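Local coordinates for protein inositol 2-dehydrogenase/D-chiro-inositol 3-dehydrogenase (Lactobacillus casei, PDB 4MIY) that oxidises myo-inositol and D-chiro-inositol to their keto forms, passing the hydride to NAD held in a Rossmann-fold domain, at residues 125-130 against 276-281; 153-158 against 174-179; 234-239 against 272-277. All coordinates share one frame; numbering follows the deposited sequence.

From the N terminus the chain first builds the Rossmann sheet, whose last strand, 121-123, runs into the loop 125-130. Contact 1 closes the longest loop, bringing that loop against 276-281 near the start of helix 279-294. Contact 2 lies wholly within this span and joins strand 148-156 to helix 168-185; contact 3 follows it, brings 234-239 to helix 274-277 and ends on the same stretch as contact 1, sharing Asn276 and Arg277. Strands 148-156 and 237-244 are sheet neighbours, tying contacts 2 and 3 together, while Arg127 and Arg128 of contact 1 form salt bridges to Glu177 and Asp179 of contact 2.

Contact 1. Residues 125-130 against 276-281; sequences FMRRYD and NRFIQA
The methyl end of Met126 lies off-centre over the Phe278 ring, its CE 4.1 Å from the ring centroid in a CH-pi contact, with the sulfur farther out above the same ring as a Met-aromatic pair. CG of Met126 sits between its backbone N and carbonyl carbon (chi1 83°), and a bend at chi2 swings the thioether to the aromatic ring. Lower on the same side chain, CG of Met126 touches CB of Ala281 at 4.0 Å. That methyl is wedged against the 3-10 turn 127-129, also meeting Met126 O and the CB of Tyr129. At the far end of the Phe278 ring, CZ meets NE of Arg127 at 3.5 Å; guanidinium and ring planes are only 14° apart, and the NH1 and NH2 ends of Arg127 form salt bridges to Glu180 and Glu177.

Outward, NE2 of Gln280 donates to the carbonyl O of Tyr129 at 2.9 Å, with the acceptor close to the amide plane. Beside it Arg277 reaches Asp130: NH1 gives a nearly straight bond to OD1 of 2.8 Å, entering above the carboxylate plane, and NH2 adds a weak one to OD2. A water lies 2.7 Å from Asp130 OD1 and accepts from the backbone N of Ala281. OD2 of Asp130 also caps helix 131-141 through the N of Ile133.

Met126 also touches the bound NAD, so the contact lies at the cofactor pocket. The buried carboxylate of Asp130, met by a guanidinium, a water and a helix-start amide, is probably kept ionised, and it pins the loop after the Rossmann sheet to helix 274-277 of the C-terminal alpha/beta domain.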
loop_
_atom_site.group_PDB
_atom_site.type_symbol
_atom_site.label_atom_id
_atom_site.label_comp_id
_atom_site.label_asym_id
_atom_site.label_seq_id
_atom_site.Cartn_x
_atom_site.Cartn_y
_atom_site.Cartn_z
ATOM N N PHE A 125 -27.059 6.134 -13.649
ATOM C CA PHE A 125 -25.623 5.982 -13.688
ATOM C C PHE A 125 -24.995 6.230 -12.301
ATOM O O PHE A 125 -24.596 7.313 -11.995
ATOM C CB PHE A 125 -24.994 6.901 -14.735
ATOM C CG PHE A 125 -25.347 6.550 -16.156
ATOM C CD1 PHE A 125 -24.992 5.362 -16.683
ATOM C CD2 PHE A 125 -26.013 7.432 -16.936
ATOM C CE1 PHE A 125 -25.318 5.034 -17.976
ATOM C CE2 PHE A 125 -26.347 7.114 -18.225
ATOM C CZ PHE A 125 -26.000 5.915 -18.728
ATOM N N MET A 126 -24.870 5.185 -11.512
ATOM C CA MET A 126 -24.472 5.321 -10.129
ATOM C C MET A 126 -23.011 5.615 -9.845
ATOM O O MET A 126 -22.700 5.977 -8.773
ATOM C CB MET A 126 -24.898 4.086 -9.326
ATOM C CG MET A 126 -23.952 2.898 -9.420
ATOM S SD MET A 126 -23.939 2.171 -11.068
ATOM C CE MET A 126 -22.752 0.835 -10.872
ATOM N N ARG A 127 -22.142 5.410 -10.816
ATOM C CA ARG A 127 -20.725 5.601 -10.575
ATOM C C ARG A 127 -20.406 6.970 -10.058
ATOM O O ARG A 127 -19.502 7.137 -9.329
ATOM C CB ARG A 127 -19.922 5.374 -11.833
ATOM C CG ARG A 127 -19.937 3.963 -12.351
ATOM C CD ARG A 127 -18.904 3.114 -11.661
ATOM N NE ARG A 127 -18.619 1.863 -12.344
ATOM C CZ ARG A 127 -17.672 1.697 -13.248
ATOM N NH1 ARG A 127 -16.884 2.677 -13.595
ATOM N NH2 ARG A 127 -17.507 0.525 -13.796
ATOM N N ARG A 128 -21.194 7.943 -10.472
ATOM C CA ARG A 128 -20.936 9.317 -10.133
ATOM C C ARG A 128 -21.124 9.522 -8.639
ATOM O O ARG A 128 -20.650 10.475 -8.102
ATOM C CB ARG A 128 -21.864 10.253 -10.906
ATOM C CG ARG A 128 -21.683 10.249 -12.377
ATOM C CD ARG A 128 -22.422 11.410 -13.005
ATOM N NE ARG A 128 -22.539 11.310 -14.454
ATOM C CZ ARG A 128 -22.875 12.316 -15.234
ATOM N NH1 ARG A 128 -23.120 13.494 -14.724
ATOM N NH2 ARG A 128 -22.952 12.136 -16.528
ATOM N N TYR A 129 -21.794 8.584 -8.001
ATOM C CA TYR A 129 -22.118 8.695 -6.592
ATOM C C TYR A 129 -21.191 7.889 -5.683
ATOM O O TYR A 129 -21.271 7.958 -4.493
ATOM C CB TYR A 129 -23.559 8.283 -6.367
ATOM C CG TYR A 129 -24.578 9.232 -6.974
ATOM C CD1 TYR A 129 -25.027 10.310 -6.287
ATOM C CD2 TYR A 129 -25.067 9.022 -8.224
ATOM C CE1 TYR A 129 -25.919 11.163 -6.833
ATOM C CE2 TYR A 129 -25.972 9.857 -8.777
ATOM C CZ TYR A 129 -26.406 10.925 -8.084
ATOM O OH TYR A 129 -27.323 11.786 -8.602
ATOM N N ASP A 130 -20.334 7.110 -6.288
ATOM C CA ASP A 130 -19.390 6.340 -5.527
ATOM C C ASP A 130 -18.398 7.262 -4.859
ATOM O O ASP A 130 -17.862 8.130 -5.466
ATOM C CB ASP A 130 -18.669 5.362 -6.424
ATOM C CG ASP A 130 -17.627 4.564 -5.687
ATOM O OD1 ASP A 130 -18.019 3.665 -4.968
ATOM O OD2 ASP A 130 -16.446 4.866 -5.862
ATOM N N ASN A 276 -22.179 -5.737 -4.495
ATOM C CA ASN A 276 -21.678 -5.313 -3.242
ATOM C C ASN A 276 -20.749 -4.104 -3.392
ATOM O O ASN A 276 -20.783 -3.225 -2.599
ATOM C CB ASN A 276 -21.013 -6.467 -2.538
ATOM C CG ASN A 276 -21.998 -7.534 -2.117
ATOM O OD1 ASN A 276 -23.201 -7.320 -2.112
ATOM N ND2 ASN A 276 -21.488 -8.682 -1.753
ATOM N N ARG A 277 -19.988 -4.061 -4.469
ATOM C CA ARG A 277 -19.076 -2.940 -4.715
ATOM C C ARG A 277 -19.770 -1.600 -4.754
ATOM O O ARG A 277 -19.259 -0.654 -4.311
ATOM C CB ARG A 277 -18.279 -3.168 -6.008
ATOM C CG ARG A 277 -17.428 -2.007 -6.465
ATOM C CD ARG A 277 -16.298 -1.630 -5.490
ATOM N NE ARG A 277 -15.548 -0.481 -5.946
ATOM C CZ ARG A 277 -15.935 0.766 -5.766
ATOM N NH1 ARG A 277 -17.043 1.030 -5.118
ATOM N NH2 ARG A 277 -15.207 1.760 -6.198
ATOM N N PHE A 278 -20.973 -1.585 -5.287
ATOM C CA PHE A 278 -21.677 -0.337 -5.534
ATOM C C PHE A 278 -22.914 -0.100 -4.678
ATOM O O PHE A 278 -23.656 0.785 -4.932
ATOM C CB PHE A 278 -21.895 -0.105 -7.052
ATOM C CG PHE A 278 -20.617 0.210 -7.789
ATOM C CD1 PHE A 278 -19.929 1.362 -7.523
ATOM C CD2 PHE A 278 -20.083 -0.647 -8.712
ATOM C CE1 PHE A 278 -18.773 1.655 -8.153
ATOM C CE2 PHE A 278 -18.936 -0.342 -9.340
ATOM C CZ PHE A 278 -18.278 0.808 -9.070
ATOM N N ILE A 279 -23.063 -0.867 -3.616
ATOM C CA ILE A 279 -24.151 -0.696 -2.664
ATOM C C ILE A 279 -24.278 0.763 -2.219
ATOM O O ILE A 279 -25.332 1.317 -2.216
ATOM C CB ILE A 279 -23.994 -1.566 -1.385
ATOM C CG1 ILE A 279 -24.341 -3.024 -1.628
ATOM C CG2 ILE A 279 -24.947 -1.104 -0.314
ATOM C CD1 ILE A 279 -23.973 -3.965 -0.485
ATOM N N GLN A 280 -23.154 1.371 -1.863
ATOM C CA GLN A 280 -23.157 2.735 -1.390
ATOM C C GLN A 280 -23.620 3.693 -2.464
ATOM O O GLN A 280 -24.420 4.540 -2.211
ATOM C CB GLN A 280 -21.771 3.145 -0.859
ATOM C CG GLN A 280 -21.625 4.597 -0.533
ATOM C CD GLN A 280 -21.056 5.425 -1.655
ATOM O OE1 GLN A 280 -20.008 5.143 -2.162
ATOM N NE2 GLN A 280 -21.774 6.437 -2.044
ATOM N N ALA A 281 -23.101 3.539 -3.657
ATOM C CA ALA A 281 -23.462 4.439 -4.731
ATOM C C ALA A 281 -24.939 4.364 -5.069
ATOM O O ALA A 281 -25.561 5.355 -5.254
ATOM C CB ALA A 281 -22.618 4.190 -5.933
HETATM O O HOH W 1 -20.228 2.370 -4.086
#

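Contact 2. Residues 153-158 against 174-179; sequences ASHINP and LIHEID
A single direct hydrogen bond joins the side chains here: ND1 of His155 donates to OE1 of Glu177 at 2.9 Å with an N-H...O angle of 150°. The acceptor is met on the syn side of the carboxylate, and the carboxylate plane stands 59° from that of the imidazole, so the two flat groups are twisted against each other. CG of His155 is anti to its backbone N, which carries the ring from strand 148-156 toward helix 168-185. Glu177 folds back at chi2 to bring its carboxylate up to the ring.

Water supplies the second link. It bridges OE2 of Glu177, at 2.6 Å, and the backbone O of Ser154, at 3.1 Å, and so joins helix to strand one residue before the histidine. Charge comes from contact 1, where Arg127 makes a salt bridge to the same OE2 of Glu177.

Van der Waals contact is sparse. CE1 of His155 approaches CD2 of His176 at 4.3 Å, the latter lying near the plane of the His155 ring, and CB of His155 rests 3.5 Å from OE2 of Glu177. The axes of segments 153-156 and 174-179 come within 9.4 Å and run roughly antiparallel, at 151°, so long polar side chains span the gap.

His176 touches NAD, which places this contact beside the cofactor. The bond from ND1 of His155 probably limits rotation of the ring, while Glu177, gripped by a histidine, a water and an arginine, holds the strand, helix and 125-130 loop together.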
loop_
_atom_site.group_PDB
_atom_site.type_symbol
_atom_site.label_atom_id
_atom_site.label_comp_id
_atom_site.label_asym_id
_atom_site.label_seq_id
_atom_site.Cartn_x
_atom_site.Cartn_y
_atom_site.Cartn_z
ATOM N N ALA A 153 -8.206 3.147 -17.278
ATOM C CA ALA A 153 -9.207 2.548 -16.457
ATOM C C ALA A 153 -9.367 1.069 -16.750
ATOM O O ALA A 153 -9.022 0.618 -17.802
ATOM C CB ALA A 153 -10.508 3.263 -16.622
ATOM N N SER A 154 -9.896 0.363 -15.773
ATOM C CA SER A 154 -10.214 -1.061 -15.902
ATOM C C SER A 154 -11.573 -1.345 -15.337
ATOM O O SER A 154 -11.948 -0.822 -14.339
ATOM C CB SER A 154 -9.189 -1.946 -15.197
ATOM O OG SER A 154 -7.917 -1.745 -15.716
ATOM N N HIS A 155 -12.301 -2.186 -16.046
ATOM C CA HIS A 155 -13.550 -2.712 -15.594
ATOM C C HIS A 155 -13.438 -4.231 -15.650
ATOM O O HIS A 155 -13.503 -4.822 -16.670
ATOM C CB HIS A 155 -14.712 -2.174 -16.440
ATOM C CG HIS A 155 -16.060 -2.377 -15.828
ATOM N ND1 HIS A 155 -17.166 -1.672 -16.234
ATOM C CD2 HIS A 155 -16.491 -3.230 -14.883
ATOM C CE1 HIS A 155 -18.207 -2.058 -15.538
ATOM N NE2 HIS A 155 -17.827 -3.005 -14.711
ATOM N N ILE A 156 -13.209 -4.794 -14.476
ATOM C CA ILE A 156 -12.853 -6.182 -14.285
ATOM C C ILE A 156 -14.003 -6.917 -13.584
ATOM O O ILE A 156 -14.492 -6.503 -12.568
ATOM C CB ILE A 156 -11.603 -6.311 -13.433
ATOM C CG1 ILE A 156 -10.445 -5.488 -13.995
ATOM C CG2 ILE A 156 -11.170 -7.732 -13.297
ATOM C CD1 ILE A 156 -10.041 -5.846 -15.343
ATOM N N ASN A 157 -14.436 -8.003 -14.186
ATOM C CA ASN A 157 -15.512 -8.814 -13.665
ATOM C C ASN A 157 -15.074 -10.273 -13.745
ATOM O O ASN A 157 -14.366 -10.639 -14.631
ATOM C CB ASN A 157 -16.765 -8.531 -14.490
ATOM C CG ASN A 157 -17.933 -9.367 -14.101
ATOM O OD1 ASN A 157 -18.655 -9.050 -13.190
ATOM N ND2 ASN A 157 -18.121 -10.450 -14.801
ATOM N N PRO A 158 -15.477 -11.078 -12.779
ATOM C CA PRO A 158 -14.909 -12.433 -12.723
ATOM C C PRO A 158 -15.415 -13.437 -13.785
ATOM O O PRO A 158 -14.654 -14.174 -14.327
ATOM C CB PRO A 158 -15.293 -12.893 -11.327
ATOM C CG PRO A 158 -16.424 -11.993 -10.906
ATOM C CD PRO A 158 -16.234 -10.725 -11.573
ATOM N N LEU A 174 -19.159 -1.455 -20.242
ATOM C CA LEU A 174 -18.476 -0.213 -20.549
ATOM C C LEU A 174 -19.343 1.044 -20.402
ATOM O O LEU A 174 -18.857 2.111 -20.278
ATOM C CB LEU A 174 -17.850 -0.274 -21.958
ATOM C CG LEU A 174 -16.962 0.876 -22.409
ATOM C CD1 LEU A 174 -15.674 1.004 -21.592
ATOM C CD2 LEU A 174 -16.621 0.716 -23.878
ATOM N N ILE A 175 -20.630 0.847 -20.431
ATOM C CA ILE A 175 -21.563 1.947 -20.354
ATOM C C ILE A 175 -21.306 2.824 -19.136
ATOM O O ILE A 175 -21.510 3.989 -19.179
ATOM C CB ILE A 175 -23.031 1.444 -20.402
ATOM C CG1 ILE A 175 -24.011 2.588 -20.710
ATOM C CG2 ILE A 175 -23.394 0.702 -19.164
ATOM C CD1 ILE A 175 -23.879 3.089 -22.026
ATOM N N HIS A 176 -20.830 2.213 -18.071
ATOM C CA HIS A 176 -20.511 2.908 -16.854
ATOM C C HIS A 176 -19.335 3.862 -17.025
ATOM O O HIS A 176 -19.386 4.968 -16.599
ATOM C CB HIS A 176 -20.286 1.916 -15.714
ATOM C CG HIS A 176 -21.530 1.212 -15.311
ATOM N ND1 HIS A 176 -22.542 1.845 -14.643
ATOM C CD2 HIS A 176 -21.953 -0.048 -15.523
ATOM C CE1 HIS A 176 -23.525 0.999 -14.434
ATOM N NE2 HIS A 176 -23.183 -0.165 -14.940
ATOM N N GLU A 177 -18.315 3.401 -17.708
ATOM C CA GLU A 177 -17.208 4.252 -18.040
ATOM C C GLU A 177 -17.619 5.304 -19.064
ATOM O O GLU A 177 -17.156 6.401 -19.029
ATOM C CB GLU A 177 -16.035 3.429 -18.568
ATOM C CG GLU A 177 -15.221 2.669 -17.520
ATOM C CD GLU A 177 -15.909 1.464 -16.912
ATOM O OE1 GLU A 177 -16.744 0.859 -17.556
ATOM O OE2 GLU A 177 -15.606 1.176 -15.766
ATOM N N ILE A 178 -18.498 4.930 -19.974
ATOM C CA ILE A 178 -18.987 5.864 -20.966
ATOM C C ILE A 178 -19.674 7.058 -20.337
ATOM O O ILE A 178 -19.405 8.156 -20.703
ATOM C CB ILE A 178 -19.893 5.185 -21.974
ATOM C CG1 ILE A 178 -19.050 4.404 -22.984
ATOM C CG2 ILE A 178 -20.714 6.203 -22.688
ATOM C CD1 ILE A 178 -19.845 3.396 -23.752
ATOM N N ASP A 179 -20.505 6.831 -19.338
ATOM C CA ASP A 179 -21.076 7.940 -18.632
ATOM C C ASP A 179 -20.074 8.688 -17.756
ATOM O O ASP A 179 -20.109 9.888 -17.652
ATOM C CB ASP A 179 -22.244 7.529 -17.787
ATOM C CG ASP A 179 -22.740 8.663 -16.926
ATOM O OD1 ASP A 179 -23.439 9.539 -17.426
ATOM O OD2 ASP A 179 -22.381 8.691 -15.766
HETATM O O HOH W 2 -13.264 1.905 -14.853
#

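Contact 3. Residues 234-239 against 272-277. With NAD (nicotinamide-adenine-dinucleotide), chain E.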
loop_
_atom_site.group_PDB
_atom_site.type_symbol
_atom_site.label_atom_id
_atom_site.label_comp_id
_atom_site.label_asym_id
_atom_site.label_seq_id
_atom_site.Cartn_x
_atom_site.Cartn_y
_atom_site.Cartn_z
ATOM N N TYR A 234 -10.597 -13.550 -11.055
ATOM C CA TYR A 234 -10.074 -13.283 -9.733
ATOM C C TYR A 234 -11.000 -12.443 -8.846
ATOM O O TYR A 234 -10.949 -12.542 -7.678
ATOM C CB TYR A 234 -8.675 -12.640 -9.792
ATOM C CG TYR A 234 -8.627 -11.165 -10.098
ATOM C CD1 TYR A 234 -8.777 -10.238 -9.111
ATOM C CD2 TYR A 234 -8.427 -10.714 -11.362
ATOM C CE1 TYR A 234 -8.738 -8.916 -9.377
ATOM C CE2 TYR A 234 -8.394 -9.384 -11.638
ATOM C CZ TYR A 234 -8.535 -8.495 -10.641
ATOM O OH TYR A 234 -8.520 -7.153 -10.887
ATOM N N GLY A 235 -11.807 -11.604 -9.458
ATOM C CA GLY A 235 -12.585 -10.638 -8.741
ATOM C C GLY A 235 -13.295 -9.606 -9.589
ATOM O O GLY A 235 -13.174 -9.603 -10.774
ATOM N N TYR A 236 -14.082 -8.779 -8.916
ATOM C CA TYR A 236 -14.683 -7.604 -9.485
ATOM C C TYR A 236 -13.896 -6.380 -9.045
ATOM O O TYR A 236 -13.714 -6.156 -7.885
ATOM C CB TYR A 236 -16.177 -7.457 -9.112
ATOM C CG TYR A 236 -16.806 -6.280 -9.815
ATOM C CD1 TYR A 236 -17.282 -6.404 -11.092
ATOM C CD2 TYR A 236 -16.864 -5.026 -9.237
ATOM C CE1 TYR A 236 -17.789 -5.359 -11.744
ATOM C CE2 TYR A 236 -17.380 -3.974 -9.901
ATOM C CZ TYR A 236 -17.821 -4.127 -11.159
ATOM O OH TYR A 236 -18.327 -3.062 -11.842
ATOM N N GLU A 237 -13.447 -5.595 -9.996
ATOM C CA GLU A 237 -12.640 -4.444 -9.682
ATOM C C GLU A 237 -12.814 -3.315 -10.680
ATOM O O GLU A 237 -12.862 -3.539 -11.850
ATOM C CB GLU A 237 -11.171 -4.865 -9.545
ATOM C CG GLU A 237 -10.279 -3.832 -8.955
ATOM C CD GLU A 237 -8.900 -4.363 -8.565
ATOM O OE1 GLU A 237 -8.587 -5.521 -8.806
ATOM O OE2 GLU A 237 -8.132 -3.568 -8.041
ATOM N N VAL A 238 -12.914 -2.105 -10.154
ATOM C CA VAL A 238 -12.927 -0.885 -10.927
ATOM C C VAL A 238 -11.659 -0.072 -10.619
ATOM O O VAL A 238 -11.395 0.235 -9.504
ATOM C CB VAL A 238 -14.226 -0.089 -10.632
ATOM C CG1 VAL A 238 -14.205 1.277 -11.212
ATOM C CG2 VAL A 238 -15.452 -0.849 -11.124
ATOM N N LYS A 239 -10.870 0.188 -11.642
ATOM C CA LYS A 239 -9.639 0.941 -11.494
ATOM C C LYS A 239 -9.705 2.206 -12.329
ATOM O O LYS A 239 -10.296 2.217 -13.357
ATOM C CB LYS A 239 -8.426 0.118 -11.955
ATOM C CG LYS A 239 -8.309 -1.274 -11.377
ATOM C CD LYS A 239 -7.064 -1.926 -11.926
ATOM C CE LYS A 239 -6.870 -3.359 -11.454
ATOM N NZ LYS A 239 -5.543 -3.854 -11.763
ATOM N N MET A 272 -16.018 -9.885 -5.067
ATOM C CA MET A 272 -16.416 -10.718 -6.169
ATOM C C MET A 272 -17.722 -10.283 -6.829
ATOM O O MET A 272 -18.052 -10.765 -7.860
ATOM C CB MET A 272 -16.523 -12.183 -5.738
ATOM C CG MET A 272 -15.205 -12.915 -5.468
ATOM S SD MET A 272 -14.243 -13.265 -6.960
ATOM C CE MET A 272 -15.228 -14.398 -7.884
ATOM N N SER A 273 -18.426 -9.344 -6.203
ATOM C CA SER A 273 -19.764 -8.951 -6.636
ATOM C C SER A 273 -19.886 -7.478 -6.970
ATOM O O SER A 273 -19.647 -6.666 -6.149
ATOM C CB SER A 273 -20.714 -9.273 -5.512
ATOM O OG SER A 273 -21.907 -8.585 -5.613
ATOM N N TRP A 274 -20.257 -7.137 -8.184
ATOM C CA TRP A 274 -20.480 -5.727 -8.457
ATOM C C TRP A 274 -21.606 -5.177 -7.618
ATOM O O TRP A 274 -21.660 -4.028 -7.352
ATOM C CB TRP A 274 -20.740 -5.459 -9.905
ATOM C CG TRP A 274 -21.817 -6.277 -10.513
ATOM C CD1 TRP A 274 -21.663 -7.417 -11.180
ATOM C CD2 TRP A 274 -23.201 -5.977 -10.547
ATOM N NE1 TRP A 274 -22.866 -7.886 -11.613
ATOM C CE2 TRP A 274 -23.831 -7.009 -11.233
ATOM C CE3 TRP A 274 -23.970 -4.961 -10.025
ATOM C CZ2 TRP A 274 -25.176 -7.038 -11.451
ATOM C CZ3 TRP A 274 -25.305 -5.002 -10.228
ATOM C CH2 TRP A 274 -25.896 -6.029 -10.945
ATOM N N ILE A 275 -22.511 -6.042 -7.204
ATOM C CA ILE A 275 -23.614 -5.618 -6.389
ATOM C C ILE A 275 -23.107 -5.048 -5.105
ATOM O O ILE A 275 -23.529 -4.015 -4.681
ATOM C CB ILE A 275 -24.547 -6.771 -6.104
ATOM C CG1 ILE A 275 -25.310 -7.097 -7.358
ATOM C CG2 ILE A 275 -25.526 -6.425 -5.040
ATOM C CD1 ILE A 275 -25.879 -8.428 -7.329
ATOM N N ASN A 276 -22.179 -5.737 -4.495
ATOM C CA ASN A 276 -21.678 -5.313 -3.242
ATOM C C ASN A 276 -20.749 -4.104 -3.392
ATOM O O ASN A 276 -20.783 -3.225 -2.599
ATOM C CB ASN A 276 -21.013 -6.467 -2.538
ATOM C CG ASN A 276 -21.998 -7.534 -2.117
ATOM O OD1 ASN A 276 -23.201 -7.320 -2.112
ATOM N ND2 ASN A 276 -21.488 -8.682 -1.753
ATOM N N ARG A 277 -19.988 -4.061 -4.469
ATOM C CA ARG A 277 -19.076 -2.940 -4.715
ATOM C C ARG A 277 -19.770 -1.600 -4.754
ATOM O O ARG A 277 -19.259 -0.654 -4.311
ATOM C CB ARG A 277 -18.279 -3.168 -6.008
ATOM C CG ARG A 277 -17.428 -2.007 -6.465
ATOM C CD ARG A 277 -16.298 -1.630 -5.490
ATOM N NE ARG A 277 -15.548 -0.481 -5.946
ATOM C CZ ARG A 277 -15.935 0.766 -5.766
ATOM N NH1 ARG A 277 -17.043 1.030 -5.118
ATOM N NH2 ARG A 277 -15.207 1.760 -6.198
HETATM P PA NAD E . -34.731 -8.452 -14.808
HETATM O O1A NAD E . -34.936 -9.157 -16.058
HETATM O O2A NAD E . -34.529 -9.118 -13.608
HETATM O O5B NAD E . -36.023 -7.630 -14.400
HETATM C C5B NAD E . -36.744 -6.839 -15.254
HETATM C C4B NAD E . -38.231 -6.925 -14.887
HETATM O O4B NAD E . -38.908 -6.126 -15.820
HETATM C C3B NAD E . -38.873 -8.286 -15.120
HETATM O O3B NAD E . -39.605 -8.642 -14.020
HETATM C C2B NAD E . -39.723 -8.127 -16.350
HETATM O O2B NAD E . -40.854 -8.966 -16.348
HETATM C C1B NAD E . -40.149 -6.712 -16.239
HETATM N N9A NAD E . -40.536 -6.083 -17.481
HETATM C C8A NAD E . -40.018 -6.221 -18.661
HETATM N N7A NAD E . -40.572 -5.414 -19.556
HETATM C C5A NAD E . -41.494 -4.721 -18.915
HETATM C C6A NAD E . -42.487 -3.713 -19.229
HETATM N N6A NAD E . -42.634 -3.196 -20.423
HETATM N N1A NAD E . -43.207 -3.256 -18.232
HETATM C C2A NAD E . -43.121 -3.697 -17.032
HETATM N N3A NAD E . -42.273 -4.638 -16.679
HETATM C C4A NAD E . -41.451 -5.162 -17.567
HETATM O O3 NAD E . -33.624 -7.384 -15.172
HETATM P PN NAD E . -32.845 -6.382 -14.139
HETATM O O1N NAD E . -31.528 -6.942 -13.865
HETATM O O2N NAD E . -33.592 -6.241 -12.944
HETATM O O5D NAD E . -32.557 -5.126 -14.953
HETATM C C5D NAD E . -33.573 -4.165 -15.100
HETATM C C4D NAD E . -33.016 -2.859 -15.563
HETATM O O4D NAD E . -32.111 -2.418 -14.567
HETATM C C3D NAD E . -32.270 -3.006 -16.846
HETATM O O3D NAD E . -32.456 -1.839 -17.585
HETATM C C2D NAD E . -30.839 -3.120 -16.327
HETATM O O2D NAD E . -30.008 -2.670 -17.327
HETATM C C1D NAD E . -30.862 -2.175 -15.159
HETATM N N1N NAD E . -29.774 -2.434 -14.215
HETATM C C2N NAD E . -28.918 -1.463 -13.910
HETATM C C3N NAD E . -27.844 -1.647 -13.064
HETATM C C7N NAD E . -26.906 -0.510 -12.733
HETATM O O7N NAD E . -27.237 0.628 -12.836
HETATM N N7N NAD E . -25.761 -0.849 -12.300
HETATM C C4N NAD E . -27.699 -2.889 -12.471
HETATM C C5N NAD E . -28.615 -3.861 -12.804
HETATM C C6N NAD E . -29.631 -3.607 -13.687
HETATM O O HOH W 3 -13.142 -1.880 -7.242
HETATM O O HOH W 4 -12.463 0.829 -6.940
#
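At the edge of the NAD pocket, the start of strand 237-244 in the C-terminal alpha/beta domain meets the N-terminus of the short helix 274-277, whose N-cap is Ser273: its OG accepts from the N of Asn276. Tyr236 carries the packing. With CG anti to the backbone N (chi1 -175°), its ring slides beneath Trp274, whose CB sits over the ring centre, 3.5 Å from the centroid, in a CH-pi contact. The two aromatic systems themselves meet obliquely, their planes at 59°. CG of Arg277 comes to the edge of the tyrosine ring, near CE2. Replacing Tyr236 by an alanine would probably leave Trp274 CB without the face it rests on and open a gap beside Arg277. Trp274 in turn reaches the nicotinamide, its CZ3 lying 3.9 Å from C4N of NAD.

Farther along the strand, two waters join backbone to the guanidinium whose main partner is the Asp130 carboxylate: one accepts from Val238 N and Arg277 NE, the other donates to Val238 O and accepts from Arg277 NH2. At the opposite end of the contact, Met272, bent at chi2 and chi3, sets its SD 3.4 Å from the carbonyl O of Tyr234 and 3.6 Å from CA of Gly235.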